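Local coordinates for protein replicative DNA helicase DnaB, 1st part (Mycobacterium tuberculosis, PDB 2R5U) that probably unwinds DNA ahead of the replisome as a hexameric, ATP-driven 5'-3' helicase, of which this chain is the N-terminal domain, at residues A33-L38 against H107-T112; D46-V51 against A71-Y76; P57-R62 against E128-R133. All blocks are in the same frame, centred on the assembly; numbering follows the deposited sequence.

Interaction 1. Residues A33-L38 against H107-T112; sequences AEQSVL and HTLIST
The carbonyl oxygen of Leu109 is gripped twice by Thr112, the residue that meets Gln35 and Ser36. Thr112 OG1 donates to Leu109 O at 2.7 Å, lying in the carbonyl plane, and the amide of Thr112 reaches the same oxygen with a longer bond. Thr112 OG1 sits between the backbone N and the carbonyl carbon; this chi1 of 70° turns the hydroxyl back to its own turn of chain, and the bond to Leu109 O then holds that rotation. The hydroxyl of Thr112 also faces helix 31-43: Thr112 OG1 is 3.5 Å from Gln35 O and 3.8 Å from Ser36 CA, so it rests on the backbone there, while Thr112 CG2 lies alongside Gln35 CB.

Here helix 31-43 meets helix 102-111 within the all-helical N-terminal domain of DnaB, and Leu109 has the largest share of the apolar join. Leu109 reaches across with CG anti to its carbonyl carbon (chi1 -68°), and its two methyls divide the work. Leu109 CD2 lies against the stem of Gln35, 3.8 Å from Gln35 CG, the two side chains crossing at about a right angle. On the other branch, Leu109 CD1 is 3.9 Å from Leu38 CB and touches Leu38 CD1 as well; these two leucines run side by side and point the same way. Leu38 is buried, and beyond this contact it packs on Val68 and Tyr69 of helix 63-77 and on Phe60. Ser36, whose CB leads off from the contact, turns to Tyr122 of helix 119-147.

Interaction 2. Residues D46-V51 against A71-Y76; sequences DAIADV and AILDLY
Ile48 and Tyr76 make the central touch: the branch methyl Ile48 CG2 sits squarely over one face of the Tyr76 ring, 3.7 Å from its centroid and 14° off the ring normal, a CH-pi contact. Both groups are placed by similar torsions. The Tyr76 ring carbon CG lies opposite the backbone N (chi1 176°), and in Ile48 it is CG2 that takes that position, which presents this methyl to the ring. The two side chains run past each other in opposite directions. At the far end of the ring, Tyr76 OH comes to 3.7 Å from Ala49 CB.

The longer branch of Ile48 reaches Ile72 as well as the ring atom Tyr76 CD1. Ile48 CD1 is 3.6 Å from Ile72 CG2, one turn before Tyr76 on the same helix, while Leu73 CD2 approaches Ile48 CG2 more loosely at 4.2 Å. One isoleucine thus presses into the face formed by Ile72, Leu73 and Tyr76.

Around this core, Met41 of helix 31-43 packs on both Ile48 and Ile72, and Leu52 touches Leu73 and Tyr76. The segment axes come within 11.4 Å and cross at -110°, with Ile48 carrying most of the contact from its side. Such a steep apolar crossing of a short helix over a longer one belongs to the compact, all-helical globular part of the DnaB N-terminal domain.

Interaction 3. Residues P57-R62 against E128-R133; sequences PGDFYR and EKALLR
Asp59 and Ala130 bring the irregular loop 57-62 closest to helix 119-147, their CA atoms only 5.1 Å apart. Ala130 CB presses on the Asp59 carboxylate, 3.3 Å from Asp59 OD1, while Asp59 OD2 takes a hydrogen bond from the amide of Arg56.

One turn further on, Arg133 does most of the work. Its chain bends at chi3 (-6°), which turns the guanidinium back toward the carbonyl of Asp59. Arg133 NH2 donates to Asp59 O at 2.9 Å, with an N-H...O angle of 148°; the oxygen lies near the guanidinium plane, but the nitrogen stands above the carbonyl plane. A water shares the grip, donating a hydrogen bond to Asp59 O at 2.6 Å and accepting from Arg133 NH1 at 3.1 Å. Tyr61 CB lies over one guanidinium face, and Tyr61 CD2 meets Arg133 CD at 3.6 Å, ring and guanidinium planes being 62° apart.

Arg133 NH1 also bonds to Pro28 O, so this buried cation is held mainly by neutral backbone carbonyls; the Asp59 carboxylate, which has a weak, long ion pair with Arg134, is not in contact with the guanidinium, though its charge may still favour it from a distance.

Overall arrangement
Helix 31-43 ties the three contacts together. Interactions 1 and 2 have centres about 14 Å apart and touch where Val37 CG1 meets Val51 CG1 at 3.8 Å; along the chain, interaction 2 is nested within the loop that interaction 1 closes. Interactions 1 and 3 lie about 17 Å apart between centres, yet Glu34 OE2 reaches Tyr61 N at 2.8 Å in a probable hydrogen bond. Interactions 2 and 3, about 17 Å apart between centres, do not touch; their nearest atoms are about 6 Å apart. Interaction 3 sets loop 57-62 on the long helix 119-147, where Leu132 packs on Gly146 of a neighbouring subunit of the hexamer. The ATPase domain lies outside this fragment.

Interaction 1. Residues A33-L38 against H107-T112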
# COMPACT_ATOMS: atom_id res chain seq x y z
N ALA B 33 -30.90 -15.25 22.44
CA ALA B 33 -30.11 -15.19 23.69
C ALA B 33 -29.16 -13.97 23.72
O ALA B 33 -28.97 -13.35 24.77
CB ALA B 33 -29.39 -16.49 23.94
N GLU B 34 -28.61 -13.61 22.56
CA GLU B 34 -27.80 -12.37 22.47
C GLU B 34 -28.61 -11.12 22.85
O GLU B 34 -28.10 -10.23 23.54
CB GLU B 34 -27.20 -12.17 21.07
CG GLU B 34 -26.11 -13.21 20.71
CD GLU B 34 -25.38 -12.98 19.40
OE1 GLU B 34 -25.51 -11.91 18.75
OE2 GLU B 34 -24.61 -13.90 19.02
N GLN B 35 -29.83 -11.04 22.33
CA GLN B 35 -30.73 -9.91 22.61
C GLN B 35 -31.04 -9.82 24.10
O GLN B 35 -30.93 -8.75 24.68
CB GLN B 35 -32.01 -10.03 21.77
CG GLN B 35 -31.79 -9.76 20.29
CD GLN B 35 -32.98 -10.17 19.43
OE1 GLN B 35 -33.83 -10.96 19.84
NE2 GLN B 35 -33.01 -9.67 18.22
N SER B 36 -31.40 -10.94 24.70
CA SER B 36 -31.71 -11.03 26.13
C SER B 36 -30.53 -10.64 27.05
O SER B 36 -30.73 -9.95 28.07
CB SER B 36 -32.18 -12.45 26.48
OG SER B 36 -33.42 -12.76 25.84
N VAL B 37 -29.32 -11.08 26.68
CA VAL B 37 -28.10 -10.65 27.37
C VAL B 37 -27.92 -9.14 27.36
O VAL B 37 -27.66 -8.52 28.41
CB VAL B 37 -26.82 -11.29 26.80
CG1 VAL B 37 -25.58 -10.59 27.36
CG2 VAL B 37 -26.75 -12.73 27.17
N LEU B 38 -28.07 -8.54 26.18
CA LEU B 38 -27.87 -7.11 26.03
C LEU B 38 -28.96 -6.31 26.77
O LEU B 38 -28.67 -5.30 27.37
CB LEU B 38 -27.79 -6.71 24.56
CG LEU B 38 -26.55 -7.23 23.80
CD1 LEU B 38 -26.68 -6.90 22.32
CD2 LEU B 38 -25.24 -6.67 24.38
N HIS B 107 -33.91 0.31 23.00
CA HIS B 107 -35.21 0.15 23.67
C HIS B 107 -35.88 -1.18 23.31
O HIS B 107 -36.48 -1.81 24.18
CB HIS B 107 -36.13 1.34 23.38
CG HIS B 107 -35.70 2.59 24.08
ND1 HIS B 107 -35.70 2.71 25.45
CD2 HIS B 107 -35.21 3.76 23.60
CE1 HIS B 107 -35.26 3.91 25.79
NE2 HIS B 107 -34.95 4.57 24.68
N THR B 108 -35.75 -1.60 22.05
CA THR B 108 -36.20 -2.94 21.62
C THR B 108 -35.49 -4.06 22.41
O THR B 108 -36.15 -4.97 22.93
CB THR B 108 -36.01 -3.13 20.11
OG1 THR B 108 -36.80 -2.18 19.38
CG2 THR B 108 -36.41 -4.52 19.69
N LEU B 109 -34.17 -3.98 22.54
CA LEU B 109 -33.40 -4.94 23.34
C LEU B 109 -33.86 -5.03 24.78
O LEU B 109 -33.98 -6.13 25.32
CB LEU B 109 -31.91 -4.59 23.32
CG LEU B 109 -31.19 -4.77 22.00
CD1 LEU B 109 -29.73 -4.36 22.14
CD2 LEU B 109 -31.31 -6.23 21.53
N ILE B 110 -34.11 -3.88 25.40
CA ILE B 110 -34.61 -3.85 26.77
C ILE B 110 -35.97 -4.56 26.87
O ILE B 110 -36.20 -5.32 27.81
CB ILE B 110 -34.67 -2.38 27.29
CG1 ILE B 110 -33.26 -1.89 27.63
CG2 ILE B 110 -35.58 -2.26 28.49
CD1 ILE B 110 -33.14 -0.39 27.78
N SER B 111 -36.83 -4.34 25.88
CA SER B 111 -38.16 -4.97 25.77
C SER B 111 -38.15 -6.48 25.59
O SER B 111 -39.17 -7.12 25.80
CB SER B 111 -38.95 -4.35 24.62
OG SER B 111 -39.05 -2.94 24.74
N THR B 112 -37.01 -7.06 25.20
CA THR B 112 -36.91 -8.52 25.05
C THR B 112 -36.89 -9.23 26.40
O THR B 112 -37.24 -10.41 26.48
CB THR B 112 -35.67 -8.97 24.21
OG1 THR B 112 -34.45 -8.73 24.93
CG2 THR B 112 -35.62 -8.24 22.87

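Interaction 2. Residues D46-V51 against A71-Y76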
# COMPACT_ATOMS: atom_id res chain seq x y z
N ASP B 46 -25.51 -5.25 38.12
CA ASP B 46 -25.31 -6.64 38.58
C ASP B 46 -25.34 -7.64 37.42
O ASP B 46 -24.61 -8.63 37.44
CB ASP B 46 -26.35 -7.04 39.63
CG ASP B 46 -26.27 -6.18 40.90
OD1 ASP B 46 -25.22 -5.55 41.14
OD2 ASP B 46 -27.27 -6.14 41.67
N ALA B 47 -26.17 -7.37 36.41
CA ALA B 47 -26.25 -8.23 35.23
C ALA B 47 -24.97 -8.13 34.38
O ALA B 47 -24.49 -9.14 33.88
CB ALA B 47 -27.46 -7.90 34.40
N ILE B 48 -24.42 -6.93 34.22
CA ILE B 48 -23.15 -6.78 33.50
C ILE B 48 -22.08 -7.67 34.15
O ILE B 48 -21.40 -8.42 33.47
CB ILE B 48 -22.65 -5.31 33.46
CG1 ILE B 48 -23.69 -4.38 32.80
CG2 ILE B 48 -21.30 -5.24 32.72
CD1 ILE B 48 -23.33 -2.90 32.93
N ALA B 49 -21.96 -7.59 35.48
CA ALA B 49 -20.94 -8.38 36.21
C ALA B 49 -21.12 -9.86 35.98
O ALA B 49 -20.15 -10.57 35.73
CB ALA B 49 -20.99 -8.07 37.73
N ASP B 50 -22.36 -10.33 36.04
CA ASP B 50 -22.68 -11.73 35.75
C ASP B 50 -22.27 -12.19 34.34
O ASP B 50 -21.69 -13.28 34.17
CB ASP B 50 -24.17 -11.94 35.90
CG ASP B 50 -24.51 -12.71 37.11
OD1 ASP B 50 -24.82 -13.92 36.94
OD2 ASP B 50 -24.45 -12.13 38.22
N VAL B 51 -22.58 -11.35 33.36
CA VAL B 51 -22.31 -11.60 31.96
C VAL B 51 -20.80 -11.68 31.68
O VAL B 51 -20.32 -12.57 30.95
CB VAL B 51 -23.03 -10.52 31.08
CG1 VAL B 51 -22.54 -10.54 29.66
CG2 VAL B 51 -24.56 -10.76 31.14
N ALA B 71 -19.60 -1.22 23.90
CA ALA B 71 -19.96 0.09 24.45
C ALA B 71 -20.34 -0.00 25.95
O ALA B 71 -19.88 0.81 26.76
CB ALA B 71 -21.09 0.73 23.64
N ILE B 72 -21.14 -1.00 26.32
CA ILE B 72 -21.48 -1.23 27.74
C ILE B 72 -20.21 -1.51 28.58
O ILE B 72 -20.00 -0.93 29.65
CB ILE B 72 -22.50 -2.38 27.91
CG1 ILE B 72 -23.80 -2.10 27.13
CG2 ILE B 72 -22.80 -2.62 29.38
CD1 ILE B 72 -24.75 -3.34 27.06
N LEU B 73 -19.36 -2.41 28.09
CA LEU B 73 -18.13 -2.72 28.80
C LEU B 73 -17.22 -1.49 28.93
O LEU B 73 -16.57 -1.31 29.95
CB LEU B 73 -17.37 -3.86 28.12
CG LEU B 73 -17.92 -5.28 28.19
CD1 LEU B 73 -16.70 -6.20 28.20
CD2 LEU B 73 -18.83 -5.58 29.39
N ASP B 74 -17.18 -0.66 27.88
CA ASP B 74 -16.42 0.60 27.93
C ASP B 74 -16.84 1.48 29.10
O ASP B 74 -16.00 1.99 29.86
CB ASP B 74 -16.58 1.41 26.64
CG ASP B 74 -15.30 1.54 25.88
OD1 ASP B 74 -14.95 0.60 25.12
OD2 ASP B 74 -14.63 2.60 26.04
N LEU B 75 -18.15 1.67 29.23
CA LEU B 75 -18.75 2.46 30.30
C LEU B 75 -18.51 1.85 31.67
O LEU B 75 -18.08 2.52 32.60
CB LEU B 75 -20.25 2.64 30.03
CG LEU B 75 -20.59 3.61 28.89
CD1 LEU B 75 -22.06 3.50 28.51
CD2 LEU B 75 -20.24 5.03 29.28
N TYR B 76 -18.78 0.55 31.78
CA TYR B 76 -18.62 -0.19 33.03
C TYR B 76 -17.16 -0.17 33.55
O TYR B 76 -16.92 -0.01 34.74
CB TYR B 76 -19.15 -1.61 32.82
CG TYR B 76 -18.98 -2.59 33.96
CD1 TYR B 76 -19.93 -2.66 34.99
CD2 TYR B 76 -17.93 -3.50 33.96
CE1 TYR B 76 -19.80 -3.60 36.02
CE2 TYR B 76 -17.79 -4.43 34.98
CZ TYR B 76 -18.72 -4.48 36.00
OH TYR B 76 -18.56 -5.42 36.98

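Interaction 3. Residues P57-R62 against E128-R133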
# COMPACT_ATOMS: atom_id res chain seq x y z
N PRO B 57 -14.58 -10.82 24.54
CA PRO B 57 -14.70 -10.11 23.25
C PRO B 57 -14.81 -11.06 22.05
O PRO B 57 -14.12 -12.07 21.99
CB PRO B 57 -13.40 -9.29 23.14
CG PRO B 57 -12.54 -9.70 24.33
CD PRO B 57 -13.49 -10.26 25.36
N GLY B 58 -15.72 -10.74 21.13
CA GLY B 58 -15.90 -11.56 19.93
C GLY B 58 -16.96 -12.63 20.02
O GLY B 58 -17.29 -13.26 19.02
N ASP B 59 -17.54 -12.83 21.21
CA ASP B 59 -18.52 -13.90 21.44
C ASP B 59 -19.89 -13.71 20.75
O ASP B 59 -20.64 -14.68 20.54
CB ASP B 59 -18.69 -14.16 22.94
CG ASP B 59 -17.57 -15.05 23.53
OD1 ASP B 59 -16.74 -15.61 22.78
OD2 ASP B 59 -17.53 -15.18 24.77
N PHE B 60 -20.21 -12.48 20.39
CA PHE B 60 -21.49 -12.22 19.73
C PHE B 60 -21.35 -12.51 18.24
O PHE B 60 -20.40 -12.06 17.62
CB PHE B 60 -21.91 -10.77 19.97
CG PHE B 60 -22.40 -10.53 21.37
CD1 PHE B 60 -21.51 -10.27 22.39
CD2 PHE B 60 -23.76 -10.65 21.67
CE1 PHE B 60 -21.96 -10.07 23.71
CE2 PHE B 60 -24.23 -10.46 22.97
CZ PHE B 60 -23.31 -10.16 23.99
N TYR B 61 -22.28 -13.28 17.69
CA TYR B 61 -22.30 -13.54 16.25
C TYR B 61 -22.63 -12.28 15.46
O TYR B 61 -21.96 -11.95 14.48
CB TYR B 61 -23.28 -14.66 15.88
CG TYR B 61 -23.30 -14.91 14.38
CD1 TYR B 61 -24.43 -14.62 13.61
CD2 TYR B 61 -22.15 -15.38 13.71
CE1 TYR B 61 -24.43 -14.84 12.22
CE2 TYR B 61 -22.13 -15.58 12.33
CZ TYR B 61 -23.28 -15.31 11.59
OH TYR B 61 -23.27 -15.52 10.23
N ARG B 62 -23.68 -11.58 15.88
CA ARG B 62 -24.11 -10.38 15.15
C ARG B 62 -23.22 -9.18 15.49
O ARG B 62 -23.09 -8.83 16.67
CB ARG B 62 -25.57 -10.07 15.48
CG ARG B 62 -26.31 -9.41 14.34
CD ARG B 62 -27.62 -8.87 14.81
NE ARG B 62 -27.76 -7.43 14.63
CZ ARG B 62 -28.31 -6.85 13.56
NH1 ARG B 62 -28.41 -5.53 13.49
NH2 ARG B 62 -28.76 -7.60 12.55
N GLU B 128 -21.51 -20.81 24.97
CA GLU B 128 -21.53 -22.14 24.37
C GLU B 128 -21.51 -22.07 22.85
O GLU B 128 -20.71 -22.75 22.20
CB GLU B 128 -22.73 -22.94 24.84
CG GLU B 128 -22.35 -24.20 25.57
CD GLU B 128 -23.52 -25.12 25.82
OE1 GLU B 128 -24.42 -25.20 24.95
OE2 GLU B 128 -23.54 -25.77 26.90
N LYS B 129 -22.37 -21.22 22.28
CA LYS B 129 -22.43 -21.03 20.84
C LYS B 129 -21.15 -20.41 20.29
O LYS B 129 -20.69 -20.77 19.18
CB LYS B 129 -23.67 -20.19 20.47
CG LYS B 129 -24.99 -20.84 20.90
CD LYS B 129 -25.34 -22.10 20.11
CE LYS B 129 -26.64 -22.71 20.62
NZ LYS B 129 -27.03 -23.92 19.82
N ALA B 130 -20.55 -19.50 21.06
CA ALA B 130 -19.28 -18.92 20.69
C ALA B 130 -18.19 -20.01 20.67
O ALA B 130 -17.43 -20.08 19.71
CB ALA B 130 -18.89 -17.79 21.60
N LEU B 131 -18.13 -20.84 21.71
CA LEU B 131 -17.18 -21.98 21.76
C LEU B 131 -17.27 -22.83 20.50
O LEU B 131 -16.26 -23.01 19.79
CB LEU B 131 -17.38 -22.84 23.01
CG LEU B 131 -16.28 -23.85 23.38
CD1 LEU B 131 -14.89 -23.20 23.26
CD2 LEU B 131 -16.47 -24.39 24.78
N LEU B 132 -18.47 -23.30 20.20
CA LEU B 132 -18.75 -24.08 19.00
C LEU B 132 -18.42 -23.40 17.67
O LEU B 132 -17.85 -24.04 16.77
CB LEU B 132 -20.20 -24.57 19.02
CG LEU B 132 -20.57 -25.50 20.17
CD1 LEU B 132 -22.08 -25.68 20.23
CD2 LEU B 132 -19.86 -26.86 20.02
N ARG B 133 -18.75 -22.11 17.54
CA ARG B 133 -18.36 -21.33 16.37
C ARG B 133 -16.86 -21.22 16.19
O ARG B 133 -16.37 -21.32 15.07
CB ARG B 133 -18.94 -19.90 16.38
CG ARG B 133 -19.88 -19.63 15.26
CD ARG B 133 -20.29 -18.15 15.06
NE ARG B 133 -19.85 -17.18 16.07
CZ ARG B 133 -20.37 -17.02 17.29
NH1 ARG B 133 -21.37 -17.77 17.74
NH2 ARG B 133 -19.86 -16.09 18.09
O HOH W 1 -22.25 -16.73 20.47